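Local atomic coordinates of uncharacterized protein (Bacteroides ovatus CL02T12C04, PDB entry 6PTM), a protein that probably acts as an exo-carrageenase of glycoside hydrolase family 42, releasing units from the ends of carrageenan chains. Residues F445-K458 and Y488-L501. Numbering follows the deposited sequence.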
loop_
_atom_site.group_PDB
_atom_site.type_symbol
_atom_site.label_atom_id
_atom_site.label_comp_id
_atom_site.label_asym_id
_atom_site.label_seq_id
_atom_site.Cartn_x
_atom_site.Cartn_y
_atom_site.Cartn_z
ATOM N N PHE A 445 13.451 1.785 8.086
ATOM C CA PHE A 445 12.083 1.236 8.258
ATOM C C PHE A 445 11.887 0.132 7.221
ATOM O O PHE A 445 12.698 -0.013 6.285
ATOM C CB PHE A 445 10.983 2.318 8.162
ATOM C CG PHE A 445 11.015 3.155 6.901
ATOM C CD1 PHE A 445 10.426 2.710 5.730
ATOM C CD2 PHE A 445 11.614 4.396 6.893
ATOM C CE1 PHE A 445 10.482 3.467 4.568
ATOM C CE2 PHE A 445 11.678 5.146 5.728
ATOM C CZ PHE A 445 11.130 4.669 4.563
ATOM N N ASP A 446 10.789 -0.593 7.351
ATOM C CA ASP A 446 10.455 -1.661 6.388
ATOM C C ASP A 446 9.894 -0.961 5.143
ATOM O O ASP A 446 8.696 -0.664 5.138
ATOM C CB ASP A 446 9.506 -2.687 7.023
ATOM C CG ASP A 446 9.120 -3.770 6.022
ATOM O OD1 ASP A 446 9.700 -3.765 4.912
ATOM O OD2 ASP A 446 8.247 -4.583 6.349
ATOM N N TRP A 447 10.745 -0.724 4.142
ATOM C CA TRP A 447 10.447 0.020 2.889
ATOM C C TRP A 447 9.806 -0.883 1.817
ATOM O O TRP A 447 9.498 -0.357 0.741
ATOM C CB TRP A 447 11.732 0.655 2.313
ATOM C CG TRP A 447 12.780 -0.355 1.939
ATOM C CD1 TRP A 447 13.424 -1.209 2.795
ATOM C CD2 TRP A 447 13.261 -0.694 0.622
ATOM N NE1 TRP A 447 14.288 -2.024 2.118
ATOM C CE2 TRP A 447 14.227 -1.724 0.783
ATOM C CE3 TRP A 447 13.002 -0.219 -0.666
ATOM C CZ2 TRP A 447 14.886 -2.304 -0.295
ATOM C CZ3 TRP A 447 13.687 -0.766 -1.729
ATOM C CH2 TRP A 447 14.597 -1.805 -1.547
ATOM N N VAL A 448 9.686 -2.192 2.034
ATOM C CA VAL A 448 9.508 -3.175 0.921
ATOM C C VAL A 448 8.069 -3.078 0.370
ATOM O O VAL A 448 7.919 -3.115 -0.862
ATOM C CB VAL A 448 9.883 -4.619 1.334
ATOM C CG1 VAL A 448 9.561 -5.602 0.235
ATOM C CG2 VAL A 448 11.363 -4.752 1.652
ATOM N N GLU A 449 7.052 -2.956 1.228
ATOM C CA GLU A 449 5.645 -2.867 0.755
ATOM C C GLU A 449 5.399 -1.550 -0.010
ATOM O O GLU A 449 4.863 -1.615 -1.156
ATOM C CB GLU A 449 4.703 -3.074 1.925
ATOM C CG GLU A 449 4.818 -4.465 2.496
ATOM C CD GLU A 449 3.894 -4.708 3.669
ATOM O OE1 GLU A 449 2.755 -4.160 3.673
ATOM O OE2 GLU A 449 4.339 -5.412 4.573
ATOM N N ILE A 450 5.742 -0.381 0.554
ATOM C CA ILE A 450 5.420 0.930 -0.096
ATOM C C ILE A 450 6.328 1.216 -1.307
ATOM O O ILE A 450 5.978 2.120 -2.085
ATOM C CB ILE A 450 5.445 2.084 0.911
ATOM C CG1 ILE A 450 6.796 2.263 1.603
ATOM C CG2 ILE A 450 4.307 1.942 1.919
ATOM C CD1 ILE A 450 6.863 3.551 2.418
ATOM N N CYS A 451 7.480 0.551 -1.447
ATOM C CA CYS A 451 8.342 0.681 -2.645
ATOM C C CYS A 451 8.073 -0.491 -3.609
ATOM O O CYS A 451 7.441 -0.291 -4.647
ATOM C CB CYS A 451 9.808 0.800 -2.276
ATOM S SG CYS A 451 10.187 2.360 -1.426
ATOM N N MET A 452 8.452 -1.703 -3.243
ATOM C CA MET A 452 8.449 -2.847 -4.195
ATOM C C MET A 452 7.028 -3.335 -4.463
ATOM O O MET A 452 6.722 -3.475 -5.629
ATOM C CB MET A 452 9.299 -4.017 -3.719
ATOM C CG MET A 452 9.542 -4.973 -4.841
ATOM S SD MET A 452 10.700 -6.280 -4.377
ATOM C CE MET A 452 9.665 -7.316 -3.343
ATOM N N ALA A 453 6.169 -3.540 -3.464
ATOM C CA ALA A 453 4.781 -4.016 -3.730
ATOM C C ALA A 453 3.972 -2.943 -4.505
ATOM O O ALA A 453 3.240 -3.307 -5.440
ATOM C CB ALA A 453 4.095 -4.420 -2.454
ATOM N N TYR A 454 4.071 -1.662 -4.126
ATOM C CA TYR A 454 3.440 -0.528 -4.858
ATOM C C TYR A 454 3.905 -0.570 -6.327
ATOM O O TYR A 454 3.072 -0.415 -7.265
ATOM C CB TYR A 454 3.706 0.774 -4.082
ATOM C CG TYR A 454 2.763 0.990 -2.914
ATOM C CD1 TYR A 454 1.986 -0.047 -2.393
ATOM C CD2 TYR A 454 2.641 2.231 -2.317
ATOM C CE1 TYR A 454 1.120 0.161 -1.335
ATOM C CE2 TYR A 454 1.782 2.449 -1.250
ATOM C CZ TYR A 454 1.001 1.422 -0.775
ATOM O OH TYR A 454 0.129 1.668 0.245
ATOM N N ASP A 455 5.207 -0.759 -6.545
ATOM C CA ASP A 455 5.789 -0.787 -7.912
ATOM C C ASP A 455 5.215 -1.977 -8.700
ATOM O O ASP A 455 4.982 -1.831 -9.925
ATOM C CB ASP A 455 7.324 -0.756 -7.872
ATOM C CG ASP A 455 7.879 0.612 -7.483
ATOM O OD1 ASP A 455 7.057 1.575 -7.432
ATOM O OD2 ASP A 455 9.115 0.701 -7.195
ATOM N N PHE A 456 4.960 -3.100 -8.041
ATOM C CA PHE A 456 4.345 -4.269 -8.700
ATOM C C PHE A 456 2.894 -3.907 -9.083
ATOM O O PHE A 456 2.497 -4.116 -10.248
ATOM C CB PHE A 456 4.518 -5.520 -7.838
ATOM C CG PHE A 456 3.889 -6.749 -8.439
ATOM C CD1 PHE A 456 4.551 -7.480 -9.418
ATOM C CD2 PHE A 456 2.595 -7.129 -8.093
ATOM C CE1 PHE A 456 3.951 -8.599 -9.994
ATOM C CE2 PHE A 456 2.013 -8.267 -8.650
ATOM C CZ PHE A 456 2.681 -8.992 -9.608
ATOM N N MET A 457 2.118 -3.414 -8.127
ATOM C CA MET A 457 0.705 -3.027 -8.345
ATOM C C MET A 457 0.632 -1.969 -9.483
ATOM O O MET A 457 -0.242 -2.094 -10.357
ATOM C CB MET A 457 0.127 -2.469 -7.042
ATOM C CG MET A 457 -0.139 -3.482 -5.978
ATOM S SD MET A 457 -0.672 -2.642 -4.430
ATOM C CE MET A 457 0.296 -3.487 -3.180
ATOM N N LYS A 458 1.518 -0.963 -9.508
ATOM C CA LYS A 458 1.473 0.072 -10.560
ATOM C C LYS A 458 2.013 -0.490 -11.889
ATOM O O LYS A 458 1.574 0.001 -12.948
ATOM C CB LYS A 458 2.241 1.320 -10.136
ATOM C CG LYS A 458 1.621 2.085 -8.970
ATOM C CD LYS A 458 0.336 2.817 -9.357
ATOM C CE LYS A 458 0.678 4.133 -10.009
ATOM N NZ LYS A 458 -0.531 4.846 -10.436
ATOM N N TYR A 488 9.913 11.056 10.244
ATOM C CA TYR A 488 9.579 9.672 9.852
ATOM C C TYR A 488 8.219 9.677 9.146
ATOM O O TYR A 488 8.070 9.063 8.074
ATOM C CB TYR A 488 9.540 8.716 11.050
ATOM C CG TYR A 488 8.910 7.414 10.648
ATOM C CD1 TYR A 488 9.600 6.491 9.863
ATOM C CD2 TYR A 488 7.569 7.184 10.906
ATOM C CE1 TYR A 488 8.984 5.330 9.412
ATOM C CE2 TYR A 488 6.947 6.024 10.479
ATOM C CZ TYR A 488 7.652 5.096 9.724
ATOM O OH TYR A 488 6.999 3.958 9.295
ATOM N N ALA A 489 7.251 10.372 9.731
ATOM C CA ALA A 489 5.859 10.303 9.242
ATOM C C ALA A 489 5.813 10.903 7.826
ATOM O O ALA A 489 5.210 10.276 6.859
ATOM C CB ALA A 489 4.929 11.013 10.207
ATOM N N ARG A 490 6.411 12.092 7.672
ATOM C CA ARG A 490 6.480 12.821 6.370
ATOM C C ARG A 490 7.220 11.969 5.330
ATOM O O ARG A 490 6.725 11.846 4.193
ATOM C CB ARG A 490 7.186 14.164 6.543
ATOM C CG ARG A 490 7.609 14.842 5.251
ATOM C CD ARG A 490 8.172 16.223 5.540
ATOM N NE ARG A 490 7.129 17.134 6.003
ATOM C CZ ARG A 490 6.352 17.893 5.224
ATOM N NH1 ARG A 490 6.498 17.868 3.918
ATOM N NH2 ARG A 490 5.416 18.680 5.760
ATOM N N GLY A 491 8.386 11.440 5.669
ATOM C CA GLY A 491 9.180 10.646 4.698
ATOM C C GLY A 491 8.390 9.476 4.153
ATOM O O GLY A 491 8.474 9.152 2.957
ATOM N N ASN A 492 7.623 8.827 5.011
ATOM C CA ASN A 492 6.873 7.609 4.656
ATOM C C ASN A 492 5.700 7.967 3.754
ATOM O O ASN A 492 5.497 7.244 2.771
ATOM C CB ASN A 492 6.423 6.873 5.914
ATOM C CG ASN A 492 6.963 5.470 5.952
ATOM O OD1 ASN A 492 6.208 4.513 5.782
ATOM N ND2 ASN A 492 8.269 5.349 6.153
ATOM N N TYR A 493 4.927 8.989 4.085
ATOM C CA TYR A 493 3.740 9.329 3.274
ATOM C C TYR A 493 4.252 9.872 1.943
ATOM O O TYR A 493 3.654 9.639 0.904
ATOM C CB TYR A 493 2.788 10.277 4.006
ATOM C CG TYR A 493 1.857 9.549 4.931
ATOM C CD1 TYR A 493 2.283 9.175 6.193
ATOM C CD2 TYR A 493 0.589 9.178 4.540
ATOM C CE1 TYR A 493 1.467 8.447 7.044
ATOM C CE2 TYR A 493 -0.255 8.478 5.399
ATOM C CZ TYR A 493 0.196 8.087 6.647
ATOM O OH TYR A 493 -0.595 7.388 7.505
ATOM N N TRP A 494 5.355 10.601 1.990
ATOM C CA TRP A 494 5.918 11.204 0.762
ATOM C C TRP A 494 6.371 10.061 -0.167
ATOM O O TRP A 494 6.017 10.041 -1.377
ATOM C CB TRP A 494 7.061 12.163 1.127
ATOM C CG TRP A 494 7.561 12.919 -0.058
ATOM C CD1 TRP A 494 8.419 12.473 -1.008
ATOM C CD2 TRP A 494 7.197 14.255 -0.437
ATOM N NE1 TRP A 494 8.624 13.437 -1.949
ATOM C CE2 TRP A 494 7.895 14.547 -1.623
ATOM C CE3 TRP A 494 6.368 15.227 0.119
ATOM C CZ2 TRP A 494 7.760 15.762 -2.273
ATOM C CZ3 TRP A 494 6.233 16.432 -0.517
ATOM C CH2 TRP A 494 6.912 16.692 -1.706
ATOM N N LEU A 495 7.170 9.142 0.374
ATOM C CA LEU A 495 7.737 8.037 -0.421
ATOM C C LEU A 495 6.599 7.178 -1.000
ATOM O O LEU A 495 6.593 6.904 -2.222
ATOM C CB LEU A 495 8.703 7.252 0.475
ATOM C CG LEU A 495 9.359 6.030 -0.150
ATOM C CD1 LEU A 495 10.281 6.421 -1.288
ATOM C CD2 LEU A 495 10.070 5.220 0.934
ATOM N N ALA A 496 5.624 6.792 -0.172
ATOM C CA ALA A 496 4.492 5.964 -0.616
ATOM C C ALA A 496 3.763 6.682 -1.767
ATOM O O ALA A 496 3.386 6.012 -2.779
ATOM C CB ALA A 496 3.562 5.666 0.529
ATOM N N THR A 497 3.635 8.002 -1.668
ATOM C CA THR A 497 2.935 8.801 -2.696
ATOM C C THR A 497 3.758 8.820 -3.988
ATOM O O THR A 497 3.163 8.653 -5.069
ATOM C CB THR A 497 2.580 10.204 -2.190
ATOM O OG1 THR A 497 1.811 10.030 -1.000
ATOM C CG2 THR A 497 1.800 10.923 -3.266
ATOM N N ILE A 498 5.077 8.957 -3.889
ATOM C CA ILE A 498 5.953 8.859 -5.087
ATOM C C ILE A 498 5.696 7.517 -5.810
ATOM O O ILE A 498 5.710 7.499 -7.060
ATOM C CB ILE A 498 7.423 9.077 -4.717
ATOM C CG1 ILE A 498 7.674 10.538 -4.303
ATOM C CG2 ILE A 498 8.339 8.601 -5.846
ATOM C CD1 ILE A 498 7.503 11.560 -5.393
ATOM N N HIS A 499 5.440 6.435 -5.071
ATOM C CA HIS A 499 5.268 5.075 -5.631
ATOM C C HIS A 499 3.796 4.782 -5.978
ATOM O O HIS A 499 3.504 3.613 -6.303
ATOM C CB HIS A 499 5.902 4.079 -4.678
ATOM C CG HIS A 499 7.410 4.107 -4.669
ATOM N ND1 HIS A 499 8.163 3.139 -5.325
ATOM C CD2 HIS A 499 8.294 4.975 -4.116
ATOM C CE1 HIS A 499 9.446 3.385 -5.150
ATOM N NE2 HIS A 499 9.560 4.529 -4.391
ATOM N N GLY A 500 2.886 5.753 -5.858
ATOM C CA GLY A 500 1.521 5.617 -6.402
ATOM C C GLY A 500 0.397 5.903 -5.418
ATOM O O GLY A 500 -0.736 6.020 -5.863
ATOM N N LEU A 501 0.674 5.982 -4.129
ATOM C CA LEU A 501 -0.408 6.188 -3.139
ATOM C C LEU A 501 -1.163 7.496 -3.411
ATOM O O LEU A 501 -0.531 8.579 -3.501
ATOM C CB LEU A 501 0.199 6.202 -1.746
ATOM C CG LEU A 501 -0.789 6.386 -0.598
ATOM C CD1 LEU A 501 -1.829 5.257 -0.597
ATOM C CD2 LEU A 501 0.003 6.412 0.698
HETATM O O HOH W 1 5.060 2.823 -8.627
HETATM O O HOH W 2 -1.843 5.217 -8.246
#
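His499 sets its imidazole edge against the carboxylate of Asp455, the two planes only 24° apart; ND1 donates to OD1 over 2.8 Å, on its syn side but well out of the carboxylate plane, in a moderately bent bond. With CG anti to the carbonyl carbon (chi1 -72°), the ring lays one face beneath Cys451, whose CA and SG both sit over it. Its far nitrogen, NE2, is taken by Glu708 of strand 707-715, while Asp455 OD2 is hydrogen-bonded to the Tyr587 hydroxyl. A water donating to Asp455 OD1 and His499 O adds a second link. With an alanine here, Asp455 OD1 would probably lose its imidazole partner and Glu708 the NE2 bond, leaving a gap beneath Cys451.

At the other end, Asn492 brings ND2 over the centre of the Phe445 ring, its amide steeply turned against it; its OD1 is held by Ser427. The Tyr488 edge meets the same ring in an offset edge-to-face pair, centroids 5.7 Å apart, and Leu495 CD2 reaches the Phe445 rim in plane. Between these ends Ile450 packs CG2 on Ala496 CB at 4.0 Å, and the Tyr454 ring turns its edge to Ala496 O and touches Leu501 CB. Ile450 O is buried without a hydrogen-bond partner.

The helices, before and after strand 466-471 in the chain, run 12° apart, consistent with a GH42-type beta-alpha-barrel. Gly500, just past the helix end, completes a Schellman motif with positive phi; a water joins its O to Lys458 NZ. Aromatic and aliphatic packing, with an amide nitrogen on a ring face, thus gives way to buried hydrogen bonds that fix the imidazole's rotation and, with carboxylates at both nitrogens, would probably favour its protonated form.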